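Local coordinates for glucose import ATP-binding protein GlcV (Sulfolobus solfataricus, PDB 1OXX), which couples ATP hydrolysis to glucose uptake as the ATP-binding subunit of the glucose ABC transporter GlcSTUV, and hydrolyses ATP as a free subunit in vitro, at residues A[3-8]-A[25-30]; A[7-12]-A[55-60]; A[31-36]-A[207-212]; A[46-51]-A[193-198]. The protein carries 1 engineered substitution. All coordinates share one frame; numbering follows the deposited sequence.

In the fold
All four contacts lie in the ABC-ATPase region. Interactions 1 and 2 share Lys7, Asn8 and strand 4-13 of the antiparallel sheet and are only partly buried; backbone bonds on opposite edges of this strand are joined by salt bridges and waters at the rim. Interactions 3 and 4 are buried and use the neighbouring strands 33-37 and 193-198 of the mixed sheet. Interaction 3 joins two parallel strands and keeps its charged groups at their start, whereas 46-51 and 193-198 meet mainly through apolar side chains. The two sheets meet where Ile26 and Ile28 pack on Phe34 and Arg210 bonds to Asn27 O; Ile26 also touches Phe47 of helix 41-52.

Interaction 1 of 4, residues A[3-8]-A[25-30]; sequences RIIVKN and NINIEN
The guanidinium of Arg3 takes the carboxylate of Glu29 at its edge, close to its plane, while Asn27 CB approaches obliquely. The grip is side-on: NE reaches Glu29 OE1 at 2.8 Å and NH2 reaches Glu29 OE2 at 2.5 Å, both nearly straight. The planes are turned 34° apart, OE2 being met on its syn side and OE1 from above the carboxylate. A bend at chi3 (94°) in Arg3 helps lay the two chains alongside each other. At the far end, the amide of Asn25 is approached from above its plane: Asn8 N donates to Asn25 OD1 at 2.7 Å.

Between these polar ends runs an antiparallel ladder. Ile4 and Val6 pair with Ile28 and Ile26, each through two backbone bonds, and their beta-branched side chains suit the buried face, with Ile4 CB 4.0 Å from Ile28 CB. Ile5 and Asn27 form the non-hydrogen-bonded pair on the more exposed face, where a water donates to both Val6 O and Asn27 OD1.

Chemically, one face of the 4-7/25-28 ladder is apolar, and an ion pair and an asparagine bond close the ends of this part of the hairpin.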
loop_
_atom_site.group_PDB
_atom_site.type_symbol
_atom_site.label_atom_id
_atom_site.label_comp_id
_atom_site.label_asym_id
_atom_site.label_seq_id
_atom_site.Cartn_x
_atom_site.Cartn_y
_atom_site.Cartn_z
ATOM N N ARG A 3 17.097 8.777 9.639
ATOM C CA ARG A 3 17.183 7.336 9.485
ATOM C C ARG A 3 16.339 6.685 10.567
ATOM O O ARG A 3 16.404 7.087 11.718
ATOM C CB ARG A 3 18.615 6.873 9.728
ATOM C CG ARG A 3 19.599 7.017 8.614
ATOM C CD ARG A 3 20.845 6.137 8.839
ATOM N NE ARG A 3 20.752 4.836 8.176
ATOM C CZ ARG A 3 20.937 3.652 8.760
ATOM N NH1 ARG A 3 21.206 3.564 10.059
ATOM N NH2 ARG A 3 20.845 2.540 8.042
ATOM N N ILE A 4 15.578 5.651 10.228
ATOM C CA ILE A 4 14.776 4.957 11.216
ATOM C C ILE A 4 15.239 3.516 11.333
ATOM O O ILE A 4 15.211 2.762 10.337
ATOM C CB ILE A 4 13.297 4.985 10.845
ATOM C CG1 ILE A 4 12.831 6.417 10.541
ATOM C CG2 ILE A 4 12.457 4.370 11.966
ATOM C CD1 ILE A 4 12.966 7.384 11.689
ATOM N N ILE A 5 15.651 3.118 12.528
ATOM C CA ILE A 5 16.052 1.743 12.794
ATOM C C ILE A 5 14.987 1.115 13.663
ATOM O O ILE A 5 14.770 1.551 14.791
ATOM C CB ILE A 5 17.414 1.617 13.521
ATOM C CG1 ILE A 5 18.552 2.093 12.627
ATOM C CG2 ILE A 5 17.643 0.171 13.941
ATOM C CD1 ILE A 5 19.919 1.936 13.277
ATOM N N VAL A 6 14.325 0.099 13.114
ATOM C CA VAL A 6 13.320 -0.695 13.793
ATOM C C VAL A 6 14.029 -1.999 14.148
ATOM O O VAL A 6 14.358 -2.757 13.248
ATOM C CB VAL A 6 12.128 -0.954 12.865
ATOM C CG1 VAL A 6 11.052 -1.776 13.566
ATOM C CG2 VAL A 6 11.542 0.355 12.377
ATOM N N LYS A 7 14.290 -2.230 15.429
ATOM C CA LYS A 7 15.078 -3.383 15.885
ATOM C C LYS A 7 14.274 -4.366 16.736
ATOM O O LYS A 7 13.866 -4.048 17.860
ATOM C CB LYS A 7 16.286 -2.890 16.680
ATOM C CG LYS A 7 17.286 -3.986 16.997
ATOM C CD LYS A 7 18.040 -4.394 15.758
ATOM C CE LYS A 7 18.899 -5.637 16.010
ATOM N NZ LYS A 7 19.787 -5.945 14.847
ATOM N N ASN A 8 14.019 -5.549 16.175
ATOM C CA ASN A 8 13.245 -6.590 16.843
ATOM C C ASN A 8 11.973 -6.083 17.496
ATOM O O ASN A 8 11.667 -6.429 18.638
ATOM C CB ASN A 8 14.106 -7.297 17.895
ATOM C CG ASN A 8 15.334 -7.925 17.309
ATOM O OD1 ASN A 8 16.437 -7.742 17.819
ATOM N ND2 ASN A 8 15.152 -8.683 16.242
ATOM N N ASN A 25 12.077 -6.047 11.777
ATOM C CA ASN A 25 13.373 -5.424 11.596
ATOM C C ASN A 25 13.452 -4.702 10.243
ATOM O O ASN A 25 13.314 -5.334 9.195
ATOM C CB ASN A 25 14.481 -6.465 11.684
ATOM C CG ASN A 25 14.705 -6.953 13.105
ATOM O OD1 ASN A 25 15.319 -6.258 13.905
ATOM N ND2 ASN A 25 14.175 -8.141 13.429
ATOM N N ILE A 26 13.645 -3.383 10.275
ATOM C CA ILE A 26 13.772 -2.561 9.079
ATOM C C ILE A 26 14.711 -1.414 9.371
ATOM O O ILE A 26 14.651 -0.837 10.450
ATOM C CB ILE A 26 12.434 -1.904 8.673
ATOM C CG1 ILE A 26 11.258 -2.847 8.808
ATOM C CG2 ILE A 26 12.530 -1.368 7.256
ATOM C CD1 ILE A 26 9.918 -2.141 8.628
ATOM N N ASN A 27 15.591 -1.120 8.416
ATOM C CA ASN A 27 16.447 0.056 8.476
ATOM C C ASN A 27 16.015 0.968 7.337
ATOM O O ASN A 27 16.268 0.666 6.156
ATOM C CB ASN A 27 17.933 -0.289 8.319
ATOM C CG ASN A 27 18.433 -1.272 9.361
ATOM O OD1 ASN A 27 18.038 -1.220 10.529
ATOM N ND2 ASN A 27 19.361 -2.147 8.954
ATOM N N ILE A 28 15.305 2.050 7.656
ATOM C CA ILE A 28 14.820 3.014 6.661
ATOM C C ILE A 28 15.817 4.148 6.569
ATOM O O ILE A 28 16.167 4.753 7.574
ATOM C CB ILE A 28 13.430 3.550 7.079
ATOM C CG1 ILE A 28 12.439 2.391 7.170
ATOM C CG2 ILE A 28 12.929 4.581 6.091
ATOM C CD1 ILE A 28 11.076 2.780 7.715
ATOM N N GLU A 29 16.288 4.422 5.360
ATOM C CA GLU A 29 17.332 5.413 5.167
ATOM C C GLU A 29 16.799 6.833 5.112
ATOM O O GLU A 29 15.618 7.078 4.889
ATOM C CB GLU A 29 18.096 5.095 3.879
ATOM C CG GLU A 29 18.844 3.767 3.941
ATOM C CD GLU A 29 19.862 3.692 5.071
ATOM O OE1 GLU A 29 20.467 4.725 5.414
ATOM O OE2 GLU A 29 20.055 2.588 5.634
ATOM N N ASN A 30 17.704 7.770 5.375
ATOM C CA ASN A 30 17.394 9.177 5.330
ATOM C C ASN A 30 16.831 9.549 3.968
ATOM O O ASN A 30 17.459 9.308 2.930
ATOM C CB ASN A 30 18.694 9.954 5.616
ATOM C CG ASN A 30 18.511 11.452 5.608
ATOM O OD1 ASN A 30 18.960 12.138 6.527
ATOM N ND2 ASN A 30 17.883 11.973 4.564
HETATM O O HOH W 1 16.798 -3.296 12.055
#

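Interaction 2 of 4, residues A[7-12]-A[55-60]; sequences KNVSKV and DVPSTG
Ser58 and Thr59 both face Ser10, a classic beta bulge in which a single carbonyl serves two successive N-H groups. Ser58 N donates to Ser10 O at 2.7 Å, whereas the bond from Thr59 N to the same oxygen is weak at 3.4 Å. In return Ser10 N points almost straight at Thr59 O, 2.9 Å away.

Around the bulge small hydroxyl residues fit well. The hydroxyl of Ser58 lies beside its own backbone N (chi1 -62°) and accepts a bond from Val12 N at 3.0 Å, extending the pairing by one side-chain link. Ser10 OG, which also bonds to Asn23 N, shares a water with Thr59 OG1 and Asn8 O. Gly60 passes so close to the opposite chain that its CA lies 3.2 Å from Asn8 O; with phi at 99°, the place suits a residue without a side chain.

Farther along, Lys11 bends at chi2 (62°) and brings its ammonium to Asp55 OD1 at 3.0 Å and to Val56 O at 3.1 Å. OD1 also accepts from Val56 N, and both donors come from the same face of the carboxylate, so this oxygen is doubly fixed. The aliphatic part of Lys11 lies on Thr46 and Ile50, while Pro57 rests on both Val9 and Ile50.

The bulged pairing belongs to the antiparallel beta subdomain of ABC ATPases, where the chain leaving the helix after the probable ATP-binding Walker A loop joins the sheet as strand 61-64.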
loop_
_atom_site.group_PDB
_atom_site.type_symbol
_atom_site.label_atom_id
_atom_site.label_comp_id
_atom_site.label_asym_id
_atom_site.label_seq_id
_atom_site.Cartn_x
_atom_site.Cartn_y
_atom_site.Cartn_z
ATOM N N LYS A 7 14.290 -2.230 15.429
ATOM C CA LYS A 7 15.078 -3.383 15.885
ATOM C C LYS A 7 14.274 -4.366 16.736
ATOM O O LYS A 7 13.866 -4.048 17.860
ATOM C CB LYS A 7 16.286 -2.890 16.680
ATOM C CG LYS A 7 17.286 -3.986 16.997
ATOM C CD LYS A 7 18.040 -4.394 15.758
ATOM C CE LYS A 7 18.899 -5.637 16.010
ATOM N NZ LYS A 7 19.787 -5.945 14.847
ATOM N N ASN A 8 14.019 -5.549 16.175
ATOM C CA ASN A 8 13.245 -6.590 16.843
ATOM C C ASN A 8 11.973 -6.083 17.496
ATOM O O ASN A 8 11.667 -6.429 18.638
ATOM C CB ASN A 8 14.106 -7.297 17.895
ATOM C CG ASN A 8 15.334 -7.925 17.309
ATOM O OD1 ASN A 8 16.437 -7.742 17.819
ATOM N ND2 ASN A 8 15.152 -8.683 16.242
ATOM N N VAL A 9 11.220 -5.269 16.779
ATOM C CA VAL A 9 10.033 -4.686 17.377
ATOM C C VAL A 9 8.834 -5.621 17.377
ATOM O O VAL A 9 8.400 -6.109 16.333
ATOM C CB VAL A 9 9.668 -3.410 16.689
ATOM C CG1 VAL A 9 8.243 -3.003 17.013
ATOM C CG2 VAL A 9 10.697 -2.315 17.088
ATOM N N SER A 10 8.312 -5.872 18.577
ATOM C CA SER A 10 7.102 -6.654 18.739
ATOM C C SER A 10 6.087 -5.829 19.517
ATOM O O SER A 10 6.445 -4.926 20.269
ATOM C CB SER A 10 7.405 -7.937 19.493
ATOM O OG SER A 10 8.262 -8.776 18.746
ATOM N N LYS A 11 4.813 -6.133 19.317
ATOM C CA LYS A 11 3.740 -5.439 20.009
ATOM C C LYS A 11 2.634 -6.458 20.263
ATOM O O LYS A 11 2.161 -7.116 19.334
ATOM C CB LYS A 11 3.189 -4.271 19.186
ATOM C CG LYS A 11 2.091 -3.508 19.896
ATOM C CD LYS A 11 2.582 -2.886 21.180
ATOM C CE LYS A 11 1.486 -2.116 21.876
ATOM N NZ LYS A 11 2.002 -1.508 23.123
ATOM N N VAL A 12 2.265 -6.605 21.531
ATOM C CA VAL A 12 1.192 -7.495 21.916
ATOM C C VAL A 12 0.069 -6.712 22.570
ATOM O O VAL A 12 0.275 -5.613 23.103
ATOM C CB VAL A 12 1.671 -8.600 22.883
ATOM C CG1 VAL A 12 2.867 -9.323 22.314
ATOM C CG2 VAL A 12 1.976 -8.026 24.249
ATOM N N ASP A 55 2.332 4.993 20.413
ATOM C CA ASP A 55 2.397 3.712 21.086
ATOM C C ASP A 55 3.870 3.323 21.150
ATOM O O ASP A 55 4.725 4.027 20.605
ATOM C CB ASP A 55 1.572 2.665 20.346
ATOM C CG ASP A 55 1.187 1.482 21.230
ATOM O OD1 ASP A 55 1.698 1.360 22.373
ATOM O OD2 ASP A 55 0.370 0.624 20.852
ATOM N N VAL A 56 4.166 2.226 21.839
ATOM C CA VAL A 56 5.534 1.759 22.000
ATOM C C VAL A 56 5.658 0.269 21.748
ATOM O O VAL A 56 4.681 -0.464 21.896
ATOM C CB VAL A 56 6.056 2.042 23.422
ATOM C CG1 VAL A 56 6.133 3.546 23.670
ATOM C CG2 VAL A 56 5.187 1.375 24.458
ATOM N N PRO A 57 6.844 -0.181 21.358
ATOM C CA PRO A 57 7.077 -1.618 21.225
ATOM C C PRO A 57 6.896 -2.283 22.581
ATOM O O PRO A 57 7.253 -1.704 23.617
ATOM C CB PRO A 57 8.544 -1.718 20.805
ATOM C CG PRO A 57 8.904 -0.356 20.293
ATOM C CD PRO A 57 8.039 0.607 21.024
ATOM N N SER A 58 6.310 -3.474 22.587
ATOM C CA SER A 58 6.246 -4.287 23.814
ATOM C C SER A 58 7.661 -4.768 24.126
ATOM O O SER A 58 8.119 -4.701 25.276
ATOM C CB SER A 58 5.277 -5.462 23.637
ATOM O OG SER A 58 3.954 -5.011 23.390
ATOM N N THR A 59 8.339 -5.258 23.096
ATOM C CA THR A 59 9.738 -5.616 23.170
ATOM C C THR A 59 10.415 -5.077 21.927
ATOM O O THR A 59 9.760 -4.831 20.897
ATOM C CB THR A 59 9.939 -7.123 23.305
ATOM O OG1 THR A 59 9.269 -7.793 22.241
ATOM C CG2 THR A 59 9.272 -7.627 24.561
ATOM N N GLY A 60 11.718 -4.849 22.031
ATOM C CA GLY A 60 12.480 -4.284 20.932
ATOM C C GLY A 60 12.715 -2.787 21.072
ATOM O O GLY A 60 12.222 -2.136 21.995
HETATM O O HOH W 2 10.681 -8.252 20.083
#

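Interaction 3 of 4, residues A[31-36]-A[207-212]; sequences GERFGI and IADRVG
Arg210 leaves its strand with CG anti to the backbone N (chi1 -170°) and bends at chi3 (57°), while Glu32 runs extended from chi1 of -175°; together these torsions bring guanidinium and carboxylate edge to edge. Arg210 NE binds Glu32 OE2 at 2.8 Å and NH2 binds OE1 at 3.0 Å, each oxygen being met on its syn side. The Phe34 ring is turned steeply to the guanidinium and sets CE1 over the centre of its face, 3.7 Å from Arg210 CZ. Arginine suits the position because its flat cation can use its edge for an acid and its face for an aromatic at once.

The strands themselves run parallel. Gly35 N donates to Arg210 O at 2.9 Å, and Gly212 N donates to Gly35 O at the same length. The two glycines let the neighbours close in: Ala208 CB lies 3.7 Å from Gly35 N, and Phe34 CZ comes within 3.8 Å of Gly212 N.

Where the chain leaves helix 201-207, Arg33 O receives Asp209 N at 2.8 Å and, weakly, Arg210 N. A water that donates to Asp209 OD2 accepts from Arg33 N. The salt bridge from Arg33 NH2 to Asp209 OD1 has a weak, bent hydrogen bond, and with two conformers of Arg33 it is doubtful.

Arg210 NH2 also bonds to Asn27 O, and Glu32 OE1 accepts from Glu29 N. The ion pair is thus braced on both partners, which probably favours their charged forms and ties the mixed sheet to strand 18-28.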
loop_
_atom_site.group_PDB
_atom_site.type_symbol
_atom_site.label_atom_id
_atom_site.label_comp_id
_atom_site.label_asym_id
_atom_site.label_seq_id
_atom_site.Cartn_x
_atom_site.Cartn_y
_atom_site.Cartn_z
ATOM N N GLY A 31 15.631 10.126 3.974
ATOM C CA GLY A 31 14.994 10.605 2.765
ATOM C C GLY A 31 14.311 9.529 1.940
ATOM O O GLY A 31 13.805 9.802 0.843
ATOM N N GLU A 32 14.301 8.310 2.455
ATOM C CA GLU A 32 13.684 7.206 1.733
ATOM C C GLU A 32 12.158 7.271 1.787
ATOM O O GLU A 32 11.592 7.733 2.760
ATOM C CB GLU A 32 14.193 5.866 2.278
ATOM C CG GLU A 32 13.687 4.653 1.494
ATOM C CD GLU A 32 14.339 3.343 1.905
ATOM O OE1 GLU A 32 14.754 3.210 3.067
ATOM O OE2 GLU A 32 14.438 2.427 1.049
ATOM N N ARG A 33 11.515 6.836 0.699
ATOM C CA ARG A 33 10.076 6.688 0.614
ATOM C C ARG A 33 9.793 5.200 0.807
ATOM O O ARG A 33 10.051 4.382 -0.089
ATOM C CB ARG A 33 9.566 7.179 -0.743
ATOM C CG ARG A 33 9.826 8.663 -0.990
ATOM C CD ARG A 33 9.401 9.157 -2.368
ATOM N NE ARG A 33 9.239 8.072 -3.332
ATOM C CZ ARG A 33 8.794 8.236 -4.574
ATOM N NH1 ARG A 33 8.483 9.448 -5.018
ATOM N NH2 ARG A 33 8.663 7.189 -5.376
ATOM N N PHE A 34 9.336 4.861 2.003
ATOM C CA PHE A 34 9.080 3.493 2.397
ATOM C C PHE A 34 7.602 3.249 2.597
ATOM O O PHE A 34 6.903 4.058 3.187
ATOM C CB PHE A 34 9.831 3.155 3.681
ATOM C CG PHE A 34 9.952 1.693 3.946
ATOM C CD1 PHE A 34 11.017 0.975 3.435
ATOM C CD2 PHE A 34 9.023 1.025 4.704
ATOM C CE1 PHE A 34 11.133 -0.357 3.670
ATOM C CE2 PHE A 34 9.136 -0.333 4.933
ATOM C CZ PHE A 34 10.198 -1.014 4.415
ATOM N N GLY A 35 7.128 2.126 2.099
ATOM C CA GLY A 35 5.746 1.757 2.303
ATOM C C GLY A 35 5.564 0.437 3.033
ATOM O O GLY A 35 6.447 -0.416 3.035
ATOM N N ILE A 36 4.403 0.285 3.665
ATOM C CA ILE A 36 4.002 -0.977 4.257
ATOM C C ILE A 36 2.628 -1.371 3.693
ATOM O O ILE A 36 1.682 -0.554 3.690
ATOM C CB ILE A 36 3.927 -0.882 5.808
ATOM C CG1 ILE A 36 5.293 -0.562 6.438
ATOM C CG2 ILE A 36 3.400 -2.154 6.377
ATOM C CD1 ILE A 36 6.223 -1.736 6.510
ATOM N N ILE A 207 3.931 6.196 -4.523
ATOM C CA ILE A 207 4.776 6.943 -3.604
ATOM C C ILE A 207 6.010 6.251 -3.054
ATOM O O ILE A 207 7.002 6.912 -2.777
ATOM C CB ILE A 207 3.912 7.379 -2.400
ATOM C CG1 ILE A 207 2.857 8.396 -2.836
ATOM C CG2 ILE A 207 4.772 7.968 -1.307
ATOM C CD1 ILE A 207 1.720 8.558 -1.833
ATOM N N ALA A 208 5.954 4.934 -2.880
ATOM C CA ALA A 208 7.019 4.226 -2.196
ATOM C C ALA A 208 8.075 3.671 -3.127
ATOM O O ALA A 208 7.749 3.141 -4.188
ATOM C CB ALA A 208 6.410 3.099 -1.371
ATOM N N ASP A 209 9.338 3.781 -2.737
ATOM C CA ASP A 209 10.412 3.175 -3.526
ATOM C C ASP A 209 10.839 1.804 -3.022
ATOM O O ASP A 209 11.451 1.009 -3.759
ATOM C CB ASP A 209 11.604 4.102 -3.583
ATOM C CG ASP A 209 11.311 5.339 -4.366
ATOM O OD1 ASP A 209 10.589 5.250 -5.391
ATOM O OD2 ASP A 209 11.727 6.453 -4.024
ATOM N N ARG A 210 10.543 1.524 -1.765
ATOM C CA ARG A 210 10.809 0.242 -1.163
ATOM C C ARG A 210 9.610 -0.028 -0.275
ATOM O O ARG A 210 9.088 0.904 0.356
ATOM C CB ARG A 210 12.127 0.238 -0.375
ATOM C CG ARG A 210 12.580 -1.124 0.074
ATOM C CD ARG A 210 14.062 -1.216 0.530
ATOM N NE ARG A 210 14.352 -0.287 1.620
ATOM C CZ ARG A 210 14.727 -0.630 2.849
ATOM N NH1 ARG A 210 14.940 -1.896 3.195
ATOM N NH2 ARG A 210 14.902 0.327 3.748
ATOM N N VAL A 211 9.150 -1.274 -0.262
ATOM C CA VAL A 211 7.968 -1.645 0.494
ATOM C C VAL A 211 8.175 -2.932 1.251
ATOM O O VAL A 211 8.827 -3.863 0.769
ATOM C CB VAL A 211 6.766 -1.892 -0.436
ATOM C CG1 VAL A 211 7.065 -2.316 -1.898
ATOM C CG2 VAL A 211 5.436 -2.281 0.259
ATOM N N GLY A 212 7.638 -2.963 2.466
ATOM C CA GLY A 212 7.605 -4.165 3.249
ATOM C C GLY A 212 6.171 -4.650 3.330
ATOM O O GLY A 212 5.214 -3.857 3.376
HETATM O O HOH W 3 13.126 6.711 -1.844
#

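Interaction 4 of 4, residues A[46-51]-A[193-198]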
loop_
_atom_site.group_PDB
_atom_site.type_symbol
_atom_site.label_atom_id
_atom_site.label_comp_id
_atom_site.label_asym_id
_atom_site.label_seq_id
_atom_site.Cartn_x
_atom_site.Cartn_y
_atom_site.Cartn_z
ATOM N N THR A 46 -0.829 -0.059 13.993
ATOM C CA THR A 46 -0.031 -0.250 15.201
ATOM C C THR A 46 1.425 0.103 14.901
ATOM O O THR A 46 2.070 0.832 15.651
ATOM C CB THR A 46 -0.156 -1.671 15.702
ATOM O OG1 THR A 46 -1.498 -1.879 16.169
ATOM C CG2 THR A 46 0.738 -1.915 16.936
ATOM N N PHE A 47 1.950 -0.414 13.803
ATOM C CA PHE A 47 3.311 -0.077 13.398
ATOM C C PHE A 47 3.465 1.431 13.253
ATOM O O PHE A 47 4.405 2.029 13.762
ATOM C CB PHE A 47 3.659 -0.754 12.068
ATOM C CG PHE A 47 5.058 -0.480 11.587
ATOM C CD1 PHE A 47 6.141 -1.133 12.149
ATOM C CD2 PHE A 47 5.293 0.422 10.569
ATOM C CE1 PHE A 47 7.437 -0.883 11.702
ATOM C CE2 PHE A 47 6.584 0.665 10.122
ATOM C CZ PHE A 47 7.652 0.015 10.691
ATOM N N MET A 48 2.515 2.058 12.580
ATOM C CA MET A 48 2.624 3.478 12.359
ATOM C C MET A 48 2.592 4.267 13.664
ATOM O O MET A 48 3.296 5.272 13.832
ATOM C CB MET A 48 1.497 3.941 11.438
ATOM C CG MET A 48 1.616 5.429 11.105
ATOM S SD MET A 48 1.464 5.909 9.382
ATOM C CE MET A 48 3.125 5.657 8.846
ATOM N N ARG A 49 1.737 3.829 14.585
ATOM C CA ARG A 49 1.618 4.494 15.871
ATOM C C ARG A 49 2.921 4.370 16.663
ATOM O O ARG A 49 3.293 5.282 17.398
ATOM C CB ARG A 49 0.438 3.919 16.663
ATOM C CG ARG A 49 -0.901 4.413 16.167
ATOM C CD ARG A 49 -2.098 3.765 16.825
ATOM N NE ARG A 49 -2.290 4.153 18.215
ATOM C CZ ARG A 49 -2.860 5.285 18.596
ATOM N NH1 ARG A 49 -3.300 6.141 17.694
ATOM N NH2 ARG A 49 -3.008 5.552 19.888
ATOM N N ILE A 50 3.613 3.244 16.508
ATOM C CA ILE A 50 4.899 3.076 17.169
ATOM C C ILE A 50 5.930 4.020 16.554
ATOM O O ILE A 50 6.724 4.646 17.274
ATOM C CB ILE A 50 5.334 1.607 17.129
ATOM C CG1 ILE A 50 4.502 0.824 18.134
ATOM C CG2 ILE A 50 6.804 1.465 17.449
ATOM C CD1 ILE A 50 4.704 -0.675 18.097
ATOM N N ILE A 51 5.958 4.131 15.228
ATOM C CA ILE A 51 6.884 5.094 14.615
ATOM C C ILE A 51 6.542 6.526 15.061
ATOM O O ILE A 51 7.444 7.324 15.290
ATOM C CB ILE A 51 6.879 4.987 13.068
ATOM C CG1 ILE A 51 7.154 3.558 12.604
ATOM C CG2 ILE A 51 7.875 5.960 12.470
ATOM C CD1 ILE A 51 8.453 2.972 13.103
ATOM N N THR A 193 12.136 11.913 5.082
ATOM C CA THR A 193 11.879 10.494 5.060
ATOM C C THR A 193 10.357 10.372 5.054
ATOM O O THR A 193 9.638 11.173 5.674
ATOM C CB THR A 193 12.487 9.859 6.293
ATOM O OG1 THR A 193 13.908 10.081 6.296
ATOM C CG2 THR A 193 12.304 8.317 6.300
ATOM N N LEU A 194 9.848 9.349 4.382
ATOM C CA LEU A 194 8.411 9.205 4.263
ATOM C C LEU A 194 8.033 7.754 4.491
ATOM O O LEU A 194 8.666 6.852 3.932
ATOM C CB LEU A 194 7.964 9.644 2.874
ATOM C CG LEU A 194 6.464 9.544 2.625
ATOM C CD1 LEU A 194 6.015 10.484 1.534
ATOM C CD2 LEU A 194 6.093 8.113 2.295
ATOM N N LEU A 195 6.999 7.520 5.292
ATOM C CA LEU A 195 6.495 6.182 5.526
ATOM C C LEU A 195 4.996 6.236 5.258
ATOM O O LEU A 195 4.275 7.044 5.861
ATOM C CB LEU A 195 6.734 5.711 6.957
ATOM C CG LEU A 195 6.134 4.359 7.369
ATOM C CD1 LEU A 195 6.746 3.216 6.601
ATOM C CD2 LEU A 195 6.286 4.126 8.874
ATOM N N VAL A 196 4.534 5.367 4.373
ATOM C CA VAL A 196 3.112 5.303 4.043
ATOM C C VAL A 196 2.634 3.888 4.279
ATOM O O VAL A 196 3.293 2.928 3.874
ATOM C CB VAL A 196 2.839 5.739 2.598
ATOM C CG1 VAL A 196 3.619 4.890 1.625
ATOM C CG2 VAL A 196 1.332 5.662 2.269
ATOM N N VAL A 197 1.511 3.754 4.971
ATOM C CA VAL A 197 0.889 2.452 5.141
ATOM C C VAL A 197 -0.492 2.524 4.515
ATOM O O VAL A 197 -1.198 3.529 4.644
ATOM C CB VAL A 197 0.817 1.975 6.608
ATOM C CG1 VAL A 197 2.169 2.106 7.281
ATOM C CG2 VAL A 197 -0.240 2.734 7.374
ATOM N N SER A 198 -0.894 1.453 3.825
ATOM C CA SER A 198 -2.165 1.446 3.129
ATOM C C SER A 198 -2.579 0.030 2.773
ATOM O O SER A 198 -1.738 -0.868 2.755
ATOM C CB SER A 198 -2.066 2.253 1.823
ATOM O OG SER A 198 -3.306 2.360 1.151
#
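Leu195 reaches from its strand toward helix 46-51 and meets more of it the farther out one goes. Its CB lies 4.1 Å from Met48 CE, and CG, held anti to the backbone N (chi1 175°), is closer to the same methyl at 3.6 Å. At the tip, CD2 sits among three side chains: Met48 CE at 3.5 Å, Phe47 CE2 at 3.7 Å and Ile51 CG1 at 3.9 Å. It comes to the phenyl ring obliquely, while Ile51 CG1 lies over one face of that ring and so fills in beside it. The other branch, CD1, touches the backbone of Phe34.

Met48 slides past Leu195 in the opposite direction and bends so that CE also meets Val197 CG1, 4.0 Å away. Its long, flexible thioether can reach both strand residues, although two conformers are modelled and these contacts are correspondingly less definite. Val197, beta-branched, suits an extended strand while presenting methyls to the helix.

The helix therefore lies against one face of the mixed sheet, roughly antiparallel to strand 193-198. Strands 33-37 and 161-165 flank that strand, with Ile36 touching Phe47 and Leu163 touching Met48, while Ile26 of strand 18-28 packs on Phe47.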